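Long-range contacts in concanavalin A-like lectin protein kinase family protein (Theobroma cacao, PDB 6CTH), which probably transfers phosphate from ATP to protein substrates as a plant receptor-like kinase, and here binds an inhibitor in its probable ATP pocket: residues Val13-Phe17 with Ile43-Lys47; Tyr59-Val63 with Leu87-Tyr91. All blocks are in the same frame, centred on the assembly; numbering follows the deposited sequence.

Interaction 1: residues Val13-Phe17 with Ile43-Lys47; sequences VTSNF and IAVKK. With FE7 (N-{(3Z)-2-oxo-3-[phenyl({4-[(piperidin-1-yl)methyl]phenyl}amino)methylidene]-2,3-dihydro-1H-indol-5-yl}ethanesulfonamide), chain B.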
loop_
_atom_site.group_PDB
_atom_site.type_symbol
_atom_site.label_atom_id
_atom_site.label_comp_id
_atom_site.label_asym_id
_atom_site.label_seq_id
_atom_site.Cartn_x
_atom_site.Cartn_y
_atom_site.Cartn_z
ATOM N N VAL A 13 -25.040 -10.118 -9.767
ATOM C CA VAL A 13 -24.024 -9.511 -10.620
ATOM C C VAL A 13 -22.706 -10.242 -10.595
ATOM O O VAL A 13 -21.958 -10.131 -11.554
ATOM C CB VAL A 13 -23.820 -8.006 -10.346
ATOM C CG1 VAL A 13 -25.117 -7.280 -10.621
ATOM C CG2 VAL A 13 -23.258 -7.788 -8.955
ATOM N N THR A 14 -22.430 -11.002 -9.531
ATOM C CA THR A 14 -21.224 -11.874 -9.466
ATOM C C THR A 14 -21.419 -13.354 -9.892
ATOM O O THR A 14 -20.480 -14.165 -9.794
ATOM C CB THR A 14 -20.659 -11.913 -8.048
ATOM O OG1 THR A 14 -21.603 -12.496 -7.140
ATOM C CG2 THR A 14 -20.259 -10.516 -7.610
ATOM N N SER A 15 -22.630 -13.693 -10.340
ATOM C CA SER A 15 -22.986 -15.073 -10.673
ATOM C C SER A 15 -22.761 -16.000 -9.480
ATOM O O SER A 15 -22.108 -17.033 -9.613
ATOM C CB SER A 15 -22.208 -15.591 -11.887
ATOM O OG SER A 15 -22.630 -14.938 -13.061
ATOM N N ASN A 16 -23.344 -15.620 -8.337
ATOM C CA ASN A 16 -23.209 -16.323 -7.074
ATOM C C ASN A 16 -21.745 -16.508 -6.736
ATOM O O ASN A 16 -21.293 -17.607 -6.418
ATOM C CB ASN A 16 -23.964 -17.677 -7.113
ATOM C CG ASN A 16 -25.457 -17.498 -7.105
ATOM O OD1 ASN A 16 -25.980 -16.461 -6.657
ATOM N ND2 ASN A 16 -26.198 -18.510 -7.647
ATOM N N PHE A 17 -20.993 -15.409 -6.841
ATOM C CA PHE A 17 -19.568 -15.399 -6.523
ATOM C C PHE A 17 -18.805 -16.555 -7.160
ATOM O O PHE A 17 -18.058 -17.284 -6.496
ATOM C CB PHE A 17 -19.412 -15.378 -5.001
ATOM C CG PHE A 17 -20.151 -14.247 -4.366
ATOM C CD1 PHE A 17 -19.599 -12.973 -4.358
ATOM C CD2 PHE A 17 -21.427 -14.448 -3.831
ATOM C CE1 PHE A 17 -20.300 -11.914 -3.806
ATOM C CE2 PHE A 17 -22.131 -13.397 -3.271
ATOM C CZ PHE A 17 -21.564 -12.123 -3.264
ATOM N N ILE A 43 -18.158 -3.692 -11.483
ATOM C CA ILE A 43 -17.779 -3.278 -10.141
ATOM C C ILE A 43 -16.875 -4.359 -9.528
ATOM O O ILE A 43 -16.751 -5.444 -10.119
ATOM C CB ILE A 43 -18.993 -3.052 -9.230
ATOM C CG1 ILE A 43 -19.903 -4.275 -9.166
ATOM C CG2 ILE A 43 -19.769 -1.802 -9.684
ATOM C CD1 ILE A 43 -21.088 -4.156 -8.234
ATOM N N ALA A 44 -16.310 -4.083 -8.358
ATOM C CA ALA A 44 -15.526 -5.078 -7.611
ATOM C C ALA A 44 -16.216 -5.302 -6.277
ATOM O O ALA A 44 -16.484 -4.344 -5.542
ATOM C CB ALA A 44 -14.110 -4.593 -7.409
ATOM N N VAL A 45 -16.539 -6.555 -5.967
ATOM C CA VAL A 45 -17.304 -6.885 -4.782
ATOM C C VAL A 45 -16.392 -7.729 -3.901
ATOM O O VAL A 45 -15.962 -8.798 -4.333
ATOM C CB VAL A 45 -18.553 -7.686 -5.134
ATOM C CG1 VAL A 45 -19.355 -8.068 -3.891
ATOM C CG2 VAL A 45 -19.423 -6.903 -6.125
ATOM N N LYS A 46 -16.128 -7.252 -2.692
ATOM C CA LYS A 46 -15.407 -8.015 -1.683
ATOM C C LYS A 46 -16.382 -8.724 -0.754
ATOM O O LYS A 46 -17.198 -8.089 -0.080
ATOM C CB LYS A 46 -14.494 -7.087 -0.900
ATOM C CG LYS A 46 -13.659 -7.818 0.146
ATOM C CD LYS A 46 -12.554 -6.948 0.699
ATOM C CE LYS A 46 -11.595 -7.769 1.553
ATOM N NZ LYS A 46 -10.434 -6.931 1.893
ATOM N N LYS A 47 -16.297 -10.059 -0.743
ATOM C CA LYS A 47 -17.068 -10.902 0.126
ATOM C C LYS A 47 -16.245 -11.224 1.366
ATOM O O LYS A 47 -15.200 -11.886 1.275
ATOM C CB LYS A 47 -17.421 -12.184 -0.612
ATOM C CG LYS A 47 -18.328 -13.107 0.176
ATOM C CD LYS A 47 -18.830 -14.199 -0.745
ATOM C CE LYS A 47 -19.847 -15.074 -0.028
ATOM N NZ LYS A 47 -19.222 -15.965 0.992
HETATM C C4 FE7 B . -9.945 -4.221 -5.969
HETATM C C14 FE7 B . -6.646 -8.182 -5.431
HETATM C C5 FE7 B . -10.861 -3.153 -5.994
HETATM C C6 FE7 B . -11.251 -2.502 -4.837
HETATM C C11 FE7 B . -8.173 -6.559 -7.093
HETATM C C7 FE7 B . -10.700 -2.897 -3.632
HETATM C C8 FE7 B . -10.632 -3.770 -8.160
HETATM C C9 FE7 B . -9.774 -4.666 -7.342
HETATM C C10 FE7 B . -8.988 -5.644 -7.912
HETATM C C12 FE7 B . -8.780 -7.493 -6.263
HETATM C C13 FE7 B . -8.017 -8.296 -5.436
HETATM N N1 FE7 B . -11.236 -2.914 -7.304
HETATM N N2 FE7 B . -8.903 -5.690 -9.248
HETATM C C3 FE7 B . -9.386 -4.593 -4.747
HETATM N N3 FE7 B . -7.243 -10.066 -13.669
HETATM O O2 FE7 B . -10.784 -3.791 -9.375
HETATM C C2 FE7 B . -9.743 -3.906 -3.586
HETATM N N FE7 B . -9.098 -4.138 -2.336
HETATM S S FE7 B . -7.902 -5.159 -1.948
HETATM O O FE7 B . -7.824 -6.183 -2.940
HETATM O O1 FE7 B . -8.088 -5.519 -0.578
HETATM C C1 FE7 B . -6.555 -4.037 -2.109
HETATM C C FE7 B . -6.965 -2.738 -1.460
HETATM C C16 FE7 B . -6.787 -6.459 -7.086
HETATM C C15 FE7 B . -6.032 -7.266 -6.255
HETATM C C17 FE7 B . -8.282 -6.566 -10.166
HETATM C C22 FE7 B . -7.615 -7.713 -9.761
HETATM C C21 FE7 B . -6.986 -8.518 -10.694
HETATM C C20 FE7 B . -7.005 -8.199 -12.043
HETATM C C19 FE7 B . -7.670 -7.050 -12.438
HETATM C C18 FE7 B . -8.307 -6.241 -11.515
HETATM C C23 FE7 B . -6.332 -9.089 -13.060
HETATM C C28 FE7 B . -6.583 -10.799 -14.751
HETATM C C27 FE7 B . -7.540 -11.737 -15.448
HETATM C C26 FE7 B . -8.168 -12.705 -14.468
HETATM C C25 FE7 B . -8.747 -11.967 -13.277
HETATM C C24 FE7 B . -7.731 -11.025 -12.676
#
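Lys47 lays its aliphatic chain across one face of the Phe17 ring. Lys47 CD sits over the middle of the Phe17 ring, 3.8 Å from its centroid and 10° off the normal, a CH-pi contact. The lysine chain starts with CG anti to the backbone N (chi1 -176°) and runs extended as far as CE. Its bend at the last torsion leaves Lys47 NZ 5.8 Å from the Phe17 centroid, so any cation-pi attraction is weak.

The rest of the contact is apolar. Phe17 CE1 meets Val45 CG1 edge-on, near the ring plane, at 4.0 Å. The other branch of Val45, CG2, lies 4.0 Å from Thr14 CG2, and these two side chains cross at about a right angle. Val13 CG2 and Ile43 CD1 close the far end.

The polar bonds stay on the helix side. Phe17 N donates to Thr14 OG1 at 3.0 Å, an ST motif, and the same hydroxyl is bonded to Leu10 O. OG1 also lies over the ring face opposite Lys47. Ser15, with a positive phi, belongs to the Schellman motif that follows the last helical turn.

Ala44 and Lys46 point to the other side of the strand, where Ala44 CB is 3.3 Å from N1 of the inhibitor. Strand 41-48 is typical of the kinase N-lobe sheet: its Ala44 and Lys46 line the inhibitor pocket, the ATP site in protein kinases, while its outer face carries helix 7-14 and the turn after it.

Interaction 2: residues Tyr59-Val63 with Leu87-Tyr91; sequences YASEV and LMLVY. With FE7 (N-{(3Z)-2-oxo-3-[phenyl({4-[(piperidin-1-yl)methyl]phenyl}amino)methylidene]-2,3-dihydro-1H-indol-5-yl}ethanesulfonamide), chain B.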
loop_
_atom_site.group_PDB
_atom_site.type_symbol
_atom_site.label_atom_id
_atom_site.label_comp_id
_atom_site.label_asym_id
_atom_site.label_seq_id
_atom_site.Cartn_x
_atom_site.Cartn_y
_atom_site.Cartn_z
ATOM N N TYR A 59 -14.259 -5.588 8.455
ATOM C CA TYR A 59 -15.376 -4.969 7.757
ATOM C C TYR A 59 -15.830 -3.695 8.472
ATOM O O TYR A 59 -15.995 -2.634 7.845
ATOM C CB TYR A 59 -16.568 -5.963 7.654
ATOM C CG TYR A 59 -17.832 -5.353 7.159
ATOM C CD1 TYR A 59 -18.111 -5.280 5.791
ATOM C CD2 TYR A 59 -18.728 -4.768 8.039
ATOM C CE1 TYR A 59 -19.280 -4.662 5.329
ATOM C CE2 TYR A 59 -19.900 -4.176 7.595
ATOM C CZ TYR A 59 -20.166 -4.125 6.245
ATOM O OH TYR A 59 -21.307 -3.515 5.832
ATOM N N ALA A 60 -16.000 -3.771 9.790
ATOM C CA ALA A 60 -16.548 -2.630 10.555
ATOM C C ALA A 60 -15.608 -1.416 10.540
ATOM O O ALA A 60 -16.050 -0.252 10.325
ATOM C CB ALA A 60 -16.834 -3.052 11.982
ATOM N N SER A 61 -14.322 -1.703 10.743
ATOM C CA SER A 61 -13.266 -0.732 10.589
ATOM C C SER A 61 -13.263 -0.137 9.173
ATOM O O SER A 61 -13.151 1.085 9.027
ATOM C CB SER A 61 -11.889 -1.346 10.926
ATOM O OG SER A 61 -10.867 -0.409 10.590
ATOM N N GLU A 62 -13.351 -0.961 8.137
ATOM C CA GLU A 62 -13.316 -0.432 6.788
ATOM C C GLU A 62 -14.467 0.543 6.571
ATOM O O GLU A 62 -14.227 1.670 6.108
ATOM C CB GLU A 62 -13.300 -1.520 5.731
ATOM C CG GLU A 62 -13.482 -1.071 4.264
ATOM C CD GLU A 62 -12.210 -1.011 3.428
ATOM O OE1 GLU A 62 -11.123 -1.322 3.917
ATOM O OE2 GLU A 62 -12.304 -0.691 2.225
ATOM N N VAL A 63 -15.703 0.143 6.899
ATOM C CA VAL A 63 -16.855 1.046 6.653
ATOM C C VAL A 63 -16.732 2.366 7.398
ATOM O O VAL A 63 -17.019 3.453 6.827
ATOM C CB VAL A 63 -18.193 0.382 6.993
ATOM C CG1 VAL A 63 -19.344 1.384 6.893
ATOM C CG2 VAL A 63 -18.410 -0.746 6.037
ATOM N N LEU A 87 -21.456 -10.185 5.001
ATOM C CA LEU A 87 -20.921 -8.812 5.001
ATOM C C LEU A 87 -20.162 -8.635 3.687
ATOM O O LEU A 87 -19.373 -9.521 3.312
ATOM C CB LEU A 87 -19.969 -8.616 6.155
ATOM C CG LEU A 87 -20.372 -8.938 7.590
ATOM C CD1 LEU A 87 -19.147 -9.034 8.480
ATOM C CD2 LEU A 87 -21.325 -7.919 8.133
ATOM N N MET A 88 -20.431 -7.537 2.976
ATOM C CA MET A 88 -19.787 -7.241 1.687
ATOM C C MET A 88 -19.546 -5.772 1.413
ATOM O O MET A 88 -20.311 -4.938 1.898
ATOM C CB MET A 88 -20.608 -7.798 0.559
ATOM C CG MET A 88 -20.645 -9.311 0.713
ATOM S SD MET A 88 -21.162 -10.024 -0.774
ATOM C CE MET A 88 -22.890 -9.934 -0.393
ATOM N N LEU A 89 -18.513 -5.492 0.607
ATOM C CA LEU A 89 -18.060 -4.139 0.308
ATOM C C LEU A 89 -17.883 -3.998 -1.208
ATOM O O LEU A 89 -17.375 -4.915 -1.890
ATOM C CB LEU A 89 -16.748 -3.833 1.017
ATOM C CG LEU A 89 -16.745 -3.939 2.542
ATOM C CD1 LEU A 89 -15.333 -4.225 3.071
ATOM C CD2 LEU A 89 -17.347 -2.663 3.128
ATOM N N VAL A 90 -18.321 -2.867 -1.749
ATOM C CA VAL A 90 -18.358 -2.685 -3.197
ATOM C C VAL A 90 -17.534 -1.487 -3.597
ATOM O O VAL A 90 -17.672 -0.427 -2.984
ATOM C CB VAL A 90 -19.823 -2.462 -3.689
ATOM C CG1 VAL A 90 -19.863 -2.460 -5.211
ATOM C CG2 VAL A 90 -20.724 -3.543 -3.151
ATOM N N TYR A 91 -16.719 -1.632 -4.639
ATOM C CA TYR A 91 -15.790 -0.611 -5.113
ATOM C C TYR A 91 -15.823 -0.539 -6.633
ATOM O O TYR A 91 -16.376 -1.443 -7.288
ATOM C CB TYR A 91 -14.361 -0.981 -4.712
ATOM C CG TYR A 91 -14.139 -1.377 -3.279
ATOM C CD1 TYR A 91 -14.276 -2.686 -2.869
ATOM C CD2 TYR A 91 -13.698 -0.437 -2.346
ATOM C CE1 TYR A 91 -13.973 -3.062 -1.570
ATOM C CE2 TYR A 91 -13.448 -0.797 -1.053
ATOM C CZ TYR A 91 -13.587 -2.086 -0.651
ATOM O OH TYR A 91 -13.290 -2.450 0.640
HETATM C C4 FE7 B . -9.945 -4.221 -5.969
HETATM C C14 FE7 B . -6.646 -8.182 -5.431
HETATM C C5 FE7 B . -10.861 -3.153 -5.994
HETATM C C6 FE7 B . -11.251 -2.502 -4.837
HETATM C C11 FE7 B . -8.173 -6.559 -7.093
HETATM C C7 FE7 B . -10.700 -2.897 -3.632
HETATM C C8 FE7 B . -10.632 -3.770 -8.160
HETATM C C9 FE7 B . -9.774 -4.666 -7.342
HETATM C C10 FE7 B . -8.988 -5.644 -7.912
HETATM C C12 FE7 B . -8.780 -7.493 -6.263
HETATM C C13 FE7 B . -8.017 -8.296 -5.436
HETATM N N1 FE7 B . -11.236 -2.914 -7.304
HETATM N N2 FE7 B . -8.903 -5.690 -9.248
HETATM C C3 FE7 B . -9.386 -4.593 -4.747
HETATM N N3 FE7 B . -7.243 -10.066 -13.669
HETATM O O2 FE7 B . -10.784 -3.791 -9.375
HETATM C C2 FE7 B . -9.743 -3.906 -3.586
HETATM N N FE7 B . -9.098 -4.138 -2.336
HETATM S S FE7 B . -7.902 -5.159 -1.948
HETATM O O FE7 B . -7.824 -6.183 -2.940
HETATM O O1 FE7 B . -8.088 -5.519 -0.578
HETATM C C1 FE7 B . -6.555 -4.037 -2.109
HETATM C C FE7 B . -6.965 -2.738 -1.460
HETATM C C16 FE7 B . -6.787 -6.459 -7.086
HETATM C C15 FE7 B . -6.032 -7.266 -6.255
HETATM C C17 FE7 B . -8.282 -6.566 -10.166
HETATM C C22 FE7 B . -7.615 -7.713 -9.761
HETATM C C21 FE7 B . -6.986 -8.518 -10.694
HETATM C C20 FE7 B . -7.005 -8.199 -12.043
HETATM C C19 FE7 B . -7.670 -7.050 -12.438
HETATM C C18 FE7 B . -8.307 -6.241 -11.515
HETATM C C23 FE7 B . -6.332 -9.089 -13.060
HETATM C C28 FE7 B . -6.583 -10.799 -14.751
HETATM C C27 FE7 B . -7.540 -11.737 -15.448
HETATM C C26 FE7 B . -8.168 -12.705 -14.468
HETATM C C25 FE7 B . -8.747 -11.967 -13.277
HETATM C C24 FE7 B . -7.731 -11.025 -12.676
#
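Tyr59 and Leu89 make the tightly packed part of this contact. Leu89 CD2 approaches Tyr59 CE1 obliquely at 3.5 Å and also touches Val63 CG2 at 3.6 Å. Leu87 CB lies over one face of the Tyr59 ring, 4.0 Å from its centroid, while Val63 CG2 covers the opposite face toward the rim. Met88 O meets the ring edge near its plane. Tyr59 is therefore clasped between strand and helix. Its CG is anti to the backbone N, which carries the ring toward Leu87 and Leu89. Glu62 CG completes this packing against Leu89 CD1 at 3.8 Å.

The polar end lies beside the ligand pocket and is also buried. Tyr91 OH donates to Glu62 OE2 at 2.6 Å, from above the carboxylate plane and 60° out of it. The carboxylate and ring planes stand nearly at right angles. A bend at chi2 (102°) turns the glutamate toward the tyrosine. Its other oxygen, OE1, accepts from Phe160 N, so both carboxylate oxygens are bonded. The inhibitor covers one face of the Tyr91 ring through C7 and reaches Tyr91 CB with C6 at 3.5 Å. The loose side is the outer side of the helix, where Ala60 is exposed and points away from the strand.

Helix 54-66 is the C-helix of the kinase N-lobe. The axes of 59-63 and 87-91 lie 9.8 Å apart and make an angle of 34°. Strand 86-92 lies between strands 77-83 and 41-48. Tyr59 also touches Trp80 and Val48 on them, and Met88 points to the other face, toward Leu10 of helix 7-14.

How the interactions relate
The two contacts lie on either side of the N-lobe sheet, with centres 13 Å apart. Interaction 1 is partly buried on the outer face, where a helix end and turn pack through aliphatic and CH-pi contacts. Interaction 2 is buried on the inner face, beneath helix 54-66, and adds a hydrogen bond between a phenol and a carboxylate. Their strands are neighbours: Lys46 N to Leu89 O and Ala44 N to Tyr91 O, both 2.8 Å, are probable hydrogen bonds. Phe17 of the first contact packs on Met88 of the second through the outer face. Both strands reach the inhibitor, 43-47 through Ala44 and Lys46 on the face away from 13-17, 87-91 through Tyr91.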